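Long-range contacts in alginate lyase (Aplysia kurodai, PDB 5GMT), which is a family 14 polysaccharide lyase that breaks down alginate, apparently with a preference for polymannuronate and probably by beta-elimination: residues Thr157-Gly162 / Asn227-Arg232; Glu150-Ile155 / Ser173-Ser178; Glu196-Asn201 / Gly208-Cys213; Gly114-Glu119 / His238-Phe243; Val90-Leu95 / Leu271-Ala276. All coordinates share one frame; numbering follows the deposited sequence.

Overall arrangement
The chain folds as a concanavalin-like beta sandwich of two antiparallel sheets. Contacts 3 and 5 lie in one sheet, centres about 9 Å apart, with strands 191-199 and 92-102 side by side. Contacts 4 and 2 belong to the other, centres about 15 Å apart. Contact 1 joins the loop after strand 149-154 to the end of strand 222-229, which borders strand 208-216 of contact 3. Along the chain, contact 5 encloses contact 4, which encloses the other three; the segments of contacts 1 and 2 alternate, and contact 3 sits within contact 1. Each sheet sets a late strand, 261-272 or 238-247, beside early ones. Contacts 3 and 4 meet across the sandwich at Glu196 and Leu115.

Contact 1 (Thr157-Gly162 / Asn227-Arg232); sequences TNQESG and NHLRMR
Gln159 OE1 is held from two directions: Arg230 N donates to it in the carbonyl plane, on a lone pair, at 3.0 Å, and water 1 donates as well. The other end of the same amide is just as engaged, since Gln159 NE2 gives a nearly straight bond (176°) to Arg230 O at 2.9 Å and also reaches Pro156 O. One side-chain amide therefore reads both backbone polar groups of Arg230. The bend at chi2 (-62°) turns the Gln159 amide across to that backbone. Water 1 also accepts from Glu160 N and donates to His228 O. Arg230, its side chain crossing Asn158 at about a right angle, sends NH1 to Asn158 O near the guanidinium plane; at 2.5 Å the modelled bond is suspiciously short. Asn158 ND2, a donor facing the donor NH1, bonds Asn233 OD1. Glu160 OE1 comes within 3.5 Å of His228 CB, while Glu160 OE2 reaches His228 ND1 through water 2 and forms a salt bridge with Arg166; His228 NE2 bonds Gly279 O. What holds the loop here is directional, water-assisted bonding with little apolar contact, so its fit depends on matched donors and acceptors.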
# COMPACT_ATOMS: atom_id res chain seq x y z
N THR A 157 3.95 18.08 -5.40
CA THR A 157 4.26 19.08 -4.39
C THR A 157 3.22 20.19 -4.31
O THR A 157 3.12 20.87 -3.30
CB THR A 157 5.65 19.71 -4.64
OG1 THR A 157 5.66 20.38 -5.89
CG2 THR A 157 6.72 18.62 -4.66
N ASN A 158 2.43 20.38 -5.37
CA ASN A 158 1.47 21.49 -5.35
C ASN A 158 0.11 21.08 -4.75
O ASN A 158 -0.89 20.97 -5.44
CB ASN A 158 1.28 22.08 -6.76
CG ASN A 158 0.78 21.07 -7.77
OD1 ASN A 158 1.17 19.91 -7.76
ND2 ASN A 158 -0.10 21.53 -8.67
N GLN A 159 0.10 20.87 -3.44
CA GLN A 159 -1.14 20.55 -2.75
C GLN A 159 -1.87 21.85 -2.40
O GLN A 159 -1.36 22.94 -2.65
CB GLN A 159 -0.86 19.73 -1.50
CG GLN A 159 -0.21 18.39 -1.79
CD GLN A 159 -1.11 17.48 -2.64
OE1 GLN A 159 -2.31 17.37 -2.40
NE2 GLN A 159 -0.52 16.84 -3.63
N GLU A 160 -3.05 21.72 -1.82
CA GLU A 160 -3.86 22.89 -1.47
C GLU A 160 -3.14 23.80 -0.48
O GLU A 160 -2.24 23.36 0.23
CB GLU A 160 -5.20 22.45 -0.87
CG GLU A 160 -5.04 21.63 0.40
CD GLU A 160 -6.34 21.45 1.16
OE1 GLU A 160 -7.40 21.96 0.71
OE2 GLU A 160 -6.30 20.81 2.22
N SER A 161 -3.53 25.08 -0.45
CA SER A 161 -2.93 25.99 0.52
C SER A 161 -3.09 25.45 1.95
O SER A 161 -4.14 24.92 2.31
CB SER A 161 -3.56 27.38 0.42
OG SER A 161 -3.34 27.92 -0.87
N GLY A 162 -2.02 25.54 2.73
CA GLY A 162 -2.05 25.11 4.12
C GLY A 162 -1.94 23.61 4.35
O GLY A 162 -2.06 23.16 5.48
N ASN A 227 -9.26 13.98 2.44
CA ASN A 227 -9.80 14.63 1.26
C ASN A 227 -8.98 15.84 0.86
O ASN A 227 -7.92 16.10 1.45
CB ASN A 227 -11.27 14.98 1.45
CG ASN A 227 -11.54 15.81 2.65
OD1 ASN A 227 -10.74 16.70 3.01
ND2 ASN A 227 -12.67 15.54 3.30
N HIS A 228 -9.45 16.52 -0.18
CA HIS A 228 -8.76 17.67 -0.75
C HIS A 228 -7.31 17.36 -1.11
O HIS A 228 -6.39 18.09 -0.72
CB HIS A 228 -8.86 18.84 0.22
CG HIS A 228 -10.27 19.23 0.52
ND1 HIS A 228 -10.68 19.69 1.76
CD2 HIS A 228 -11.39 19.20 -0.25
CE1 HIS A 228 -11.98 19.94 1.73
NE2 HIS A 228 -12.43 19.65 0.52
N LEU A 229 -7.14 16.29 -1.87
CA LEU A 229 -5.83 15.86 -2.36
C LEU A 229 -5.65 16.10 -3.85
O LEU A 229 -6.61 16.02 -4.62
CB LEU A 229 -5.61 14.37 -2.10
CG LEU A 229 -5.64 13.92 -0.64
CD1 LEU A 229 -5.28 12.44 -0.59
CD2 LEU A 229 -4.71 14.76 0.23
N ARG A 230 -4.41 16.36 -4.24
CA ARG A 230 -4.03 16.37 -5.64
C ARG A 230 -3.10 15.18 -5.91
O ARG A 230 -2.07 15.04 -5.23
CB ARG A 230 -3.32 17.68 -6.01
CG ARG A 230 -2.67 17.65 -7.36
CD ARG A 230 -2.25 19.02 -7.80
NE ARG A 230 -3.40 19.83 -8.20
CZ ARG A 230 -3.64 21.06 -7.76
NH1 ARG A 230 -2.82 21.65 -6.91
NH2 ARG A 230 -4.71 21.71 -8.19
N MET A 231 -3.48 14.31 -6.85
CA MET A 231 -2.65 13.17 -7.23
C MET A 231 -1.96 13.40 -8.57
O MET A 231 -0.90 12.83 -8.84
CB MET A 231 -3.49 11.89 -7.32
CG MET A 231 -3.99 11.36 -5.98
SD MET A 231 -5.45 12.26 -5.44
CE MET A 231 -6.19 11.04 -4.34
N ARG A 232 -2.57 14.22 -9.41
CA ARG A 232 -2.06 14.39 -10.77
C ARG A 232 -2.22 15.83 -11.25
O ARG A 232 -3.10 16.56 -10.78
CB ARG A 232 -2.77 13.43 -11.71
CG ARG A 232 -4.27 13.62 -11.69
CD ARG A 232 -4.99 12.80 -12.74
NE ARG A 232 -6.42 13.10 -12.73
CZ ARG A 232 -7.27 12.75 -13.69
NH1 ARG A 232 -6.83 12.08 -14.75
NH2 ARG A 232 -8.55 13.09 -13.59
O HOH W 1 -4.06 19.01 -1.38
O HOH W 2 -8.73 20.42 3.44

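Contact 2 (Glu150-Ile155 / Ser173-Ser178); sequences ELYAYI and STYGQS
The Tyr152 ring has Gly176 laid over one face, with Gly176 CA 3.4 Å from Tyr152 CE1, and Ser178 OG near its edge. Tyr154 meets the same glycine obliquely: its CE1 is 3.4 Å from Gly176 N, and the edge of its ring takes Tyr152 CE2. Tyr154 OH, which bonds Gly129 O, comes near the edge of the Tyr175 ring. With CG anti to the backbone N (chi1 -176°), Tyr152 stretches along the partner segment until its OH accepts from Gly176 N at 3.0 Å. A beta carbon on Gly176 would run into the Tyr152 ring, so only a residue without a side chain fits so close to it. A leucine in place of Tyr152 would probably leave Gly176 N without this acceptor and uncover the glycine. Ser178 OG donates to Glu150 OE2 at 2.6 Å, arriving from above the carboxylate plane; Glu150 OE1 makes salt bridges with Arg144 and Arg181, so the charge of this buried carboxylate is probably offset. Two backbone bonds, Ala153 N to Gln177 O at 2.8 Å and Gln177 N to Ala153 O at 2.7 Å, close the hydrogen-bonded pair. Strand 149-154 is flanked by 136-143 and 177-179, while Leu151 packs onto Val210 and Ile212 of strand 208-216 in the other sheet.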
# COMPACT_ATOMS: atom_id res chain seq x y z
N GLU A 150 -1.25 4.61 8.84
CA GLU A 150 -1.38 5.86 8.10
C GLU A 150 -1.47 5.58 6.61
O GLU A 150 -1.09 4.49 6.15
CB GLU A 150 -0.18 6.78 8.38
CG GLU A 150 1.09 6.32 7.67
CD GLU A 150 2.32 7.15 8.05
OE1 GLU A 150 2.46 7.53 9.23
OE2 GLU A 150 3.15 7.42 7.17
N LEU A 151 -1.96 6.56 5.88
CA LEU A 151 -1.76 6.65 4.43
C LEU A 151 -0.38 7.26 4.21
O LEU A 151 -0.06 8.27 4.80
CB LEU A 151 -2.85 7.49 3.77
CG LEU A 151 -2.59 7.96 2.33
CD1 LEU A 151 -2.44 6.76 1.42
CD2 LEU A 151 -3.71 8.87 1.82
N TYR A 152 0.46 6.64 3.37
CA TYR A 152 1.82 7.12 3.15
C TYR A 152 1.96 7.50 1.69
O TYR A 152 2.24 6.64 0.85
CB TYR A 152 2.84 6.07 3.54
CG TYR A 152 4.28 6.52 3.44
CD1 TYR A 152 4.74 7.58 4.20
CD2 TYR A 152 5.17 5.87 2.60
CE1 TYR A 152 6.07 8.00 4.12
CE2 TYR A 152 6.51 6.27 2.51
CZ TYR A 152 6.95 7.34 3.28
OH TYR A 152 8.26 7.75 3.21
N ALA A 153 1.75 8.78 1.42
CA ALA A 153 1.48 9.24 0.06
C ALA A 153 2.67 9.94 -0.60
O ALA A 153 3.23 10.88 -0.04
CB ALA A 153 0.27 10.16 0.06
N TYR A 154 3.03 9.46 -1.78
CA TYR A 154 3.87 10.21 -2.71
C TYR A 154 2.93 10.90 -3.69
O TYR A 154 2.34 10.26 -4.55
CB TYR A 154 4.86 9.30 -3.44
CG TYR A 154 6.09 8.98 -2.63
CD1 TYR A 154 5.99 8.25 -1.44
CD2 TYR A 154 7.34 9.40 -3.04
CE1 TYR A 154 7.12 7.96 -0.69
CE2 TYR A 154 8.48 9.11 -2.29
CZ TYR A 154 8.36 8.39 -1.13
OH TYR A 154 9.48 8.10 -0.37
N ILE A 155 2.78 12.22 -3.54
CA ILE A 155 1.86 12.98 -4.36
C ILE A 155 2.56 14.28 -4.78
O ILE A 155 3.58 14.63 -4.21
CB ILE A 155 0.55 13.27 -3.59
CG1 ILE A 155 0.87 13.78 -2.18
CG2 ILE A 155 -0.30 12.02 -3.49
CD1 ILE A 155 -0.38 14.07 -1.30
N SER A 173 9.63 16.69 3.35
CA SER A 173 10.15 17.45 2.24
C SER A 173 10.55 16.57 1.07
O SER A 173 10.53 17.03 -0.08
CB SER A 173 11.35 18.27 2.70
OG SER A 173 12.32 17.42 3.28
N THR A 174 10.93 15.32 1.35
CA THR A 174 11.50 14.44 0.34
C THR A 174 10.78 13.09 0.26
O THR A 174 10.55 12.57 -0.83
CB THR A 174 13.01 14.16 0.61
OG1 THR A 174 13.74 15.39 0.56
CG2 THR A 174 13.57 13.20 -0.43
N TYR A 175 10.43 12.54 1.41
CA TYR A 175 9.78 11.23 1.48
C TYR A 175 8.27 11.36 1.43
O TYR A 175 7.75 12.43 1.13
CB TYR A 175 10.21 10.50 2.75
CG TYR A 175 11.70 10.40 2.87
CD1 TYR A 175 12.46 10.00 1.78
CD2 TYR A 175 12.36 10.72 4.04
CE1 TYR A 175 13.84 9.91 1.86
CE2 TYR A 175 13.73 10.64 4.14
CZ TYR A 175 14.46 10.24 3.05
OH TYR A 175 15.83 10.15 3.14
N GLY A 176 7.56 10.27 1.70
CA GLY A 176 6.12 10.30 1.60
C GLY A 176 5.46 11.19 2.64
O GLY A 176 6.05 11.48 3.69
N GLN A 177 4.24 11.65 2.34
CA GLN A 177 3.44 12.40 3.30
C GLN A 177 2.67 11.42 4.18
O GLN A 177 2.11 10.46 3.68
CB GLN A 177 2.47 13.35 2.58
CG GLN A 177 3.10 14.10 1.42
CD GLN A 177 4.30 14.91 1.86
OE1 GLN A 177 4.22 15.67 2.83
NE2 GLN A 177 5.42 14.73 1.18
N SER A 178 2.67 11.65 5.48
CA SER A 178 1.89 10.81 6.39
C SER A 178 0.52 11.42 6.58
O SER A 178 0.41 12.53 7.11
CB SER A 178 2.60 10.64 7.74
OG SER A 178 3.80 9.92 7.57
O HOH W 3 5.19 13.39 -1.65

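Contact 3 (Glu196-Asn201 / Gly208-Cys213); sequences EEVHIN and GWVKIC
Glu197 and Lys211 bond each other twice through their backbones, Glu197 N to Lys211 O at 2.8 Å and Lys211 N to Glu197 O at 2.9 Å; His199 and Trp209 repeat the pattern. That settles the peptide groups facing across the two strands, and several side-chain atoms have partners too. His199 NE2 donates to Glu197 OE2 at 2.8 Å, coming to the anti side of the carboxylate, while His199 ND1 accepts from Ala276 N. The indole NE1 of Trp209 goes to Ala276 O, so both aromatic residues hold the same C-terminal backbone. The two rings also lie flat on one another: an offset stack, planes 11° apart and centroids 4.1 Å apart, His199 CD2 over the rim of the Trp209 six-membered ring, near CZ2, and His199 CB over the pyrrole part. Trp209 gets there with CG between backbone N and carbonyl carbon (chi1 52°). Val198 and Val210 lie side by side. Here is an antiparallel hairpin of a concanavalin-like beta sandwich, mostly apolar toward the opposite sheet apart from Glu196, whose buried OE1 accepts from Leu115 N, and stacked and polar on its other face, with Cys213, at the segment's end, in a disulfide to Cys223 of the next strand.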
# COMPACT_ATOMS: atom_id res chain seq x y z
N GLU A 196 -8.94 0.43 0.73
CA GLU A 196 -8.43 1.74 0.37
C GLU A 196 -9.15 2.17 -0.89
O GLU A 196 -8.97 1.56 -1.94
CB GLU A 196 -6.91 1.72 0.13
CG GLU A 196 -6.35 3.13 -0.16
CD GLU A 196 -4.90 3.12 -0.63
OE1 GLU A 196 -4.54 2.22 -1.43
OE2 GLU A 196 -4.13 4.02 -0.22
N GLU A 197 -9.98 3.19 -0.76
CA GLU A 197 -10.74 3.72 -1.87
C GLU A 197 -10.14 5.05 -2.31
O GLU A 197 -9.96 5.96 -1.50
CB GLU A 197 -12.22 3.91 -1.51
CG GLU A 197 -13.02 4.53 -2.65
CD GLU A 197 -14.53 4.38 -2.50
OE1 GLU A 197 -14.99 3.92 -1.44
OE2 GLU A 197 -15.26 4.73 -3.46
N VAL A 198 -9.80 5.13 -3.59
CA VAL A 198 -9.08 6.28 -4.10
C VAL A 198 -9.82 6.90 -5.27
O VAL A 198 -10.14 6.21 -6.23
CB VAL A 198 -7.66 5.90 -4.57
CG1 VAL A 198 -6.95 7.13 -5.18
CG2 VAL A 198 -6.84 5.32 -3.43
N HIS A 199 -10.12 8.19 -5.17
CA HIS A 199 -10.67 8.94 -6.30
C HIS A 199 -9.69 10.05 -6.62
O HIS A 199 -9.47 10.94 -5.80
CB HIS A 199 -12.06 9.50 -5.97
CG HIS A 199 -13.11 8.44 -5.80
ND1 HIS A 199 -14.27 8.41 -6.54
CD2 HIS A 199 -13.15 7.36 -4.98
CE1 HIS A 199 -14.98 7.35 -6.19
NE2 HIS A 199 -14.33 6.70 -5.24
N ILE A 200 -9.09 10.00 -7.81
CA ILE A 200 -8.04 10.97 -8.10
C ILE A 200 -8.70 12.29 -8.46
O ILE A 200 -9.89 12.33 -8.79
CB ILE A 200 -7.08 10.49 -9.22
CG1 ILE A 200 -7.82 10.24 -10.54
CG2 ILE A 200 -6.34 9.24 -8.79
CD1 ILE A 200 -6.87 9.72 -11.64
N ASN A 201 -7.94 13.37 -8.35
CA ASN A 201 -8.48 14.71 -8.54
C ASN A 201 -8.86 15.04 -9.97
O ASN A 201 -8.31 14.50 -10.93
CB ASN A 201 -7.47 15.74 -8.06
CG ASN A 201 -6.16 15.68 -8.83
OD1 ASN A 201 -5.42 14.70 -8.71
ND2 ASN A 201 -5.87 16.72 -9.63
N GLY A 208 -9.34 15.38 -5.03
CA GLY A 208 -9.18 13.93 -4.94
C GLY A 208 -9.33 13.51 -3.49
O GLY A 208 -9.25 14.36 -2.59
N TRP A 209 -9.53 12.22 -3.24
CA TRP A 209 -9.57 11.74 -1.86
C TRP A 209 -9.21 10.28 -1.71
O TRP A 209 -9.24 9.51 -2.68
CB TRP A 209 -10.96 11.98 -1.26
CG TRP A 209 -12.13 11.45 -2.06
CD1 TRP A 209 -12.76 12.08 -3.10
CD2 TRP A 209 -12.84 10.22 -1.84
NE1 TRP A 209 -13.80 11.30 -3.55
CE2 TRP A 209 -13.87 10.16 -2.79
CE3 TRP A 209 -12.70 9.16 -0.94
CZ2 TRP A 209 -14.76 9.08 -2.87
CZ3 TRP A 209 -13.58 8.09 -1.02
CH2 TRP A 209 -14.59 8.06 -1.97
N VAL A 210 -8.84 9.91 -0.49
CA VAL A 210 -8.54 8.53 -0.14
C VAL A 210 -9.26 8.18 1.16
O VAL A 210 -9.14 8.89 2.16
CB VAL A 210 -7.02 8.30 0.03
CG1 VAL A 210 -6.74 6.84 0.34
CG2 VAL A 210 -6.25 8.74 -1.23
N LYS A 211 -10.01 7.09 1.13
CA LYS A 211 -10.68 6.60 2.34
C LYS A 211 -10.13 5.23 2.67
O LYS A 211 -10.19 4.31 1.85
CB LYS A 211 -12.20 6.55 2.14
CG LYS A 211 -12.96 6.02 3.37
CD LYS A 211 -14.45 5.85 3.10
CE LYS A 211 -15.15 5.35 4.36
NZ LYS A 211 -16.61 5.12 4.16
N ILE A 212 -9.56 5.10 3.86
CA ILE A 212 -9.01 3.84 4.30
C ILE A 212 -9.83 3.32 5.48
O ILE A 212 -10.08 4.06 6.43
CB ILE A 212 -7.54 3.99 4.72
CG1 ILE A 212 -6.67 4.33 3.49
CG2 ILE A 212 -7.05 2.73 5.44
CD1 ILE A 212 -5.24 4.66 3.86
N CYS A 213 -10.26 2.07 5.40
CA CYS A 213 -10.93 1.44 6.53
C CYS A 213 -10.13 0.22 6.93
O CYS A 213 -9.68 -0.53 6.07
CB CYS A 213 -12.37 1.06 6.19
SG CYS A 213 -13.45 2.46 5.86

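Contact 4 (Gly114-Glu119 / His238-Phe243); sequences GLFGGE and HLRGMF
Phe116 and Arg240 cross at about a right angle, with Arg240 CB over the ring face, 4.1 Å from the centroid, and the guanidinium plane turned 63° from the phenyl. A bend at chi2 (-63°) carries the rest of Arg240 past Gly117 CA to Gly118 O, which accepts three donors, Arg240 NE at 3.2 Å, Arg240 NH2 at 3.1 Å and His238 N: the arginine grips it side-on, NH2 lying in the carbonyl plane and NE well above it. Arg240 NH1 serves Ser88 O. Phe116 CD1 comes 4.0 Å from Phe243 CB, and both rings also meet Tyr80, Phe243 stacked on it and Phe116 edge-to-face. The register slips here: Arg240 and Gly241 both face Phe116, a classic beta bulge, with Arg240 N to Phe116 O at 2.9 Å and Phe116 N to Gly241 O at 3.1 Å. Gly117 suits the pinch, since a beta carbon there would hit His238 O. Leu115 and Leu239 touch on the inner side and pack on Met93 and Val198. In the sheet, 136-143 flanks strand 110-118 and 76-81 flanks 238-247, while 92-102 and 191-199 of the other sheet cover the leucines.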
# COMPACT_ATOMS: atom_id res chain seq x y z
N GLY A 114 -0.66 -0.60 -1.20
CA GLY A 114 -1.66 0.41 -1.49
C GLY A 114 -1.77 0.58 -3.00
O GLY A 114 -1.14 -0.16 -3.74
N LEU A 115 -2.58 1.53 -3.45
CA LEU A 115 -2.72 1.77 -4.89
C LEU A 115 -1.64 2.74 -5.40
O LEU A 115 -0.98 3.42 -4.61
CB LEU A 115 -4.11 2.33 -5.20
CG LEU A 115 -5.26 1.35 -4.93
CD1 LEU A 115 -6.63 2.03 -5.04
CD2 LEU A 115 -5.17 0.17 -5.89
N PHE A 116 -1.48 2.79 -6.72
CA PHE A 116 -0.57 3.73 -7.38
C PHE A 116 -1.11 4.08 -8.77
O PHE A 116 -2.01 3.42 -9.27
CB PHE A 116 0.85 3.14 -7.50
CG PHE A 116 1.00 2.19 -8.66
CD1 PHE A 116 0.45 0.93 -8.60
CD2 PHE A 116 1.70 2.58 -9.80
CE1 PHE A 116 0.58 0.04 -9.68
CE2 PHE A 116 1.83 1.70 -10.87
CZ PHE A 116 1.28 0.43 -10.81
N GLY A 117 -0.57 5.14 -9.37
CA GLY A 117 -0.94 5.49 -10.73
C GLY A 117 0.01 6.52 -11.32
O GLY A 117 1.08 6.79 -10.77
N GLY A 118 -0.39 7.08 -12.45
CA GLY A 118 0.43 8.06 -13.13
C GLY A 118 0.43 7.76 -14.61
O GLY A 118 -0.60 7.42 -15.18
N GLU A 119 1.60 7.89 -15.22
CA GLU A 119 1.79 7.58 -16.63
C GLU A 119 1.49 6.10 -16.96
O GLU A 119 1.43 5.25 -16.08
CB GLU A 119 3.22 7.93 -17.06
CG GLU A 119 3.56 9.43 -16.94
CD GLU A 119 5.01 9.73 -17.25
OE1 GLU A 119 5.39 10.92 -17.26
OE2 GLU A 119 5.78 8.77 -17.49
N HIS A 238 -3.66 8.15 -14.59
CA HIS A 238 -4.78 7.42 -14.02
C HIS A 238 -4.30 6.39 -13.00
O HIS A 238 -3.10 6.20 -12.84
CB HIS A 238 -5.58 6.71 -15.13
CG HIS A 238 -6.05 7.64 -16.21
ND1 HIS A 238 -7.15 8.46 -16.05
CD2 HIS A 238 -5.57 7.89 -17.45
CE1 HIS A 238 -7.33 9.17 -17.16
NE2 HIS A 238 -6.38 8.84 -18.02
N LEU A 239 -5.23 5.76 -12.30
CA LEU A 239 -4.86 4.70 -11.37
C LEU A 239 -4.47 3.47 -12.18
O LEU A 239 -5.12 3.16 -13.18
CB LEU A 239 -6.02 4.38 -10.43
CG LEU A 239 -6.19 5.41 -9.31
CD1 LEU A 239 -7.65 5.47 -8.86
CD2 LEU A 239 -5.27 5.05 -8.14
N ARG A 240 -3.40 2.79 -11.76
CA ARG A 240 -2.86 1.68 -12.55
C ARG A 240 -3.00 0.33 -11.86
O ARG A 240 -3.03 -0.71 -12.53
CB ARG A 240 -1.39 1.95 -12.87
CG ARG A 240 -1.14 3.24 -13.68
CD ARG A 240 -1.81 3.18 -15.05
NE ARG A 240 -1.65 4.44 -15.77
CZ ARG A 240 -2.41 4.82 -16.80
NH1 ARG A 240 -3.37 4.02 -17.26
NH2 ARG A 240 -2.21 6.00 -17.37
N GLY A 241 -3.06 0.32 -10.53
CA GLY A 241 -3.13 -0.96 -9.84
C GLY A 241 -2.55 -0.92 -8.45
O GLY A 241 -2.53 0.12 -7.82
N MET A 242 -2.05 -2.07 -8.00
CA MET A 242 -1.57 -2.22 -6.63
C MET A 242 -0.05 -2.16 -6.55
O MET A 242 0.65 -2.85 -7.30
CB MET A 242 -2.03 -3.54 -6.02
CG MET A 242 -1.49 -3.75 -4.59
SD MET A 242 -1.89 -5.34 -3.85
CE MET A 242 -1.17 -6.47 -5.02
N PHE A 243 0.44 -1.32 -5.65
CA PHE A 243 1.86 -1.25 -5.30
C PHE A 243 2.04 -2.15 -4.09
O PHE A 243 1.80 -1.72 -2.97
CB PHE A 243 2.26 0.22 -5.07
CG PHE A 243 3.72 0.45 -4.74
CD1 PHE A 243 4.67 -0.54 -4.89
CD2 PHE A 243 4.16 1.74 -4.43
CE1 PHE A 243 6.02 -0.28 -4.60
CE2 PHE A 243 5.50 2.01 -4.17
CZ PHE A 243 6.43 1.01 -4.26

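Contact 5 (Val90-Leu95 / Leu271-Ala276); sequences VDAMIL and LTPSHA
Ile94 and Leu271 form an antiparallel hydrogen-bonded pair, Ile94 N to Leu271 O at 2.8 Å and Leu271 N to Ile94 O at 2.9 Å, after which the segment 271-276 veers away from regular pairing. Their side chains go to the same face, Leu271 CD1 lying 4.1 Å from Ile94 CB. Pro273 continues the strip, its CG meeting Ile94 CG1 at 4.0 Å and the methyl of Ala92. The Val90 and Thr272 side chains cross at about a right angle, CG1 meeting CG2. Where the backbones part, water 5 donates to both Ala92 O and Pro273 O and stands in for a direct bond. Farther on, His275 turns one ring face to Asp91: Asp91 CB sits over the centre, 3.5 Å from the centroid and 5° off the normal. For His275, chi1 of -168° sets the ring opposite the backbone N and swings it back to Asp91, where water 4 bridges Asp91 OD2 and His275 ND1, while His275 NE2 bonds Ile200 O. Asp91 OD1 takes His238 ND1. An alanine in place of His275 is likely to uncover Asp91 CB and leave Ile200 O and the bridging water without their imidazole partner. This is the end of a strand pair in a concanavalin-like beta sandwich, where strand 261-272 runs between strands 92-102 and 14-19 and its tail crosses toward 191-199 and 208-216.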
# COMPACT_ATOMS: atom_id res chain seq x y z
N VAL A 90 -8.75 4.69 -15.67
CA VAL A 90 -9.50 4.52 -14.41
C VAL A 90 -9.16 5.62 -13.40
O VAL A 90 -8.00 5.79 -13.03
CB VAL A 90 -9.23 3.15 -13.78
CG1 VAL A 90 -9.93 3.05 -12.42
CG2 VAL A 90 -9.70 2.05 -14.71
N ASP A 91 -10.18 6.33 -12.94
CA ASP A 91 -9.98 7.47 -12.04
C ASP A 91 -10.42 7.19 -10.61
O ASP A 91 -10.16 7.99 -9.69
CB ASP A 91 -10.72 8.70 -12.58
CG ASP A 91 -10.15 9.17 -13.90
OD1 ASP A 91 -8.94 8.96 -14.12
OD2 ASP A 91 -10.91 9.73 -14.71
N ALA A 92 -11.11 6.07 -10.41
CA ALA A 92 -11.49 5.64 -9.07
C ALA A 92 -11.28 4.13 -8.91
O ALA A 92 -11.62 3.34 -9.80
CB ALA A 92 -12.94 6.02 -8.78
N MET A 93 -10.72 3.74 -7.77
CA MET A 93 -10.37 2.36 -7.56
C MET A 93 -10.48 2.04 -6.08
O MET A 93 -10.17 2.89 -5.23
CB MET A 93 -8.95 2.11 -8.08
CG MET A 93 -8.63 0.73 -8.55
SD MET A 93 -6.93 0.67 -9.17
CE MET A 93 -7.20 0.97 -10.91
N ILE A 94 -10.92 0.83 -5.76
CA ILE A 94 -10.90 0.34 -4.38
C ILE A 94 -10.00 -0.88 -4.30
O ILE A 94 -10.18 -1.84 -5.04
CB ILE A 94 -12.31 -0.04 -3.88
CG1 ILE A 94 -13.26 1.16 -3.92
CG2 ILE A 94 -12.24 -0.61 -2.47
CD1 ILE A 94 -14.69 0.79 -3.50
N LEU A 95 -9.02 -0.84 -3.41
CA LEU A 95 -8.19 -2.01 -3.14
C LEU A 95 -8.61 -2.62 -1.82
O LEU A 95 -8.73 -1.90 -0.83
CB LEU A 95 -6.71 -1.64 -3.07
CG LEU A 95 -5.75 -2.73 -2.62
CD1 LEU A 95 -5.71 -3.85 -3.65
CD2 LEU A 95 -4.34 -2.18 -2.39
N LEU A 271 -11.73 -3.10 -7.09
CA LEU A 271 -13.00 -2.67 -7.68
C LEU A 271 -12.86 -1.29 -8.30
O LEU A 271 -11.98 -0.52 -7.92
CB LEU A 271 -14.11 -2.63 -6.62
CG LEU A 271 -14.36 -3.91 -5.84
CD1 LEU A 271 -13.49 -3.94 -4.59
CD2 LEU A 271 -15.83 -4.00 -5.49
N THR A 272 -13.76 -0.98 -9.24
CA THR A 272 -13.77 0.34 -9.87
C THR A 272 -15.14 0.98 -9.71
O THR A 272 -16.02 0.77 -10.54
CB THR A 272 -13.42 0.27 -11.37
OG1 THR A 272 -14.30 -0.65 -12.02
CG2 THR A 272 -11.98 -0.19 -11.58
N PRO A 273 -15.33 1.78 -8.65
CA PRO A 273 -16.60 2.48 -8.47
C PRO A 273 -16.69 3.67 -9.40
O PRO A 273 -15.69 4.05 -10.02
CB PRO A 273 -16.55 2.94 -7.01
CG PRO A 273 -15.06 3.20 -6.79
CD PRO A 273 -14.33 2.17 -7.63
N SER A 274 -17.87 4.27 -9.49
CA SER A 274 -18.01 5.50 -10.26
C SER A 274 -17.17 6.60 -9.65
O SER A 274 -17.19 6.81 -8.43
CB SER A 274 -19.48 5.94 -10.30
OG SER A 274 -20.28 4.99 -10.98
N HIS A 275 -16.43 7.31 -10.49
CA HIS A 275 -15.59 8.43 -10.05
C HIS A 275 -16.44 9.53 -9.42
O HIS A 275 -17.41 9.99 -10.00
CB HIS A 275 -14.78 8.97 -11.22
CG HIS A 275 -13.69 9.91 -10.82
ND1 HIS A 275 -13.33 11.00 -11.58
CD2 HIS A 275 -12.87 9.92 -9.74
CE1 HIS A 275 -12.34 11.64 -10.99
NE2 HIS A 275 -12.04 11.01 -9.87
N ALA A 276 -16.09 9.94 -8.20
CA ALA A 276 -16.80 11.01 -7.52
C ALA A 276 -15.83 11.87 -6.72
O ALA A 276 -15.36 11.46 -5.66
CB ALA A 276 -17.88 10.44 -6.61
O HOH W 4 -13.38 10.29 -14.44
O HOH W 5 -13.50 3.90 -11.63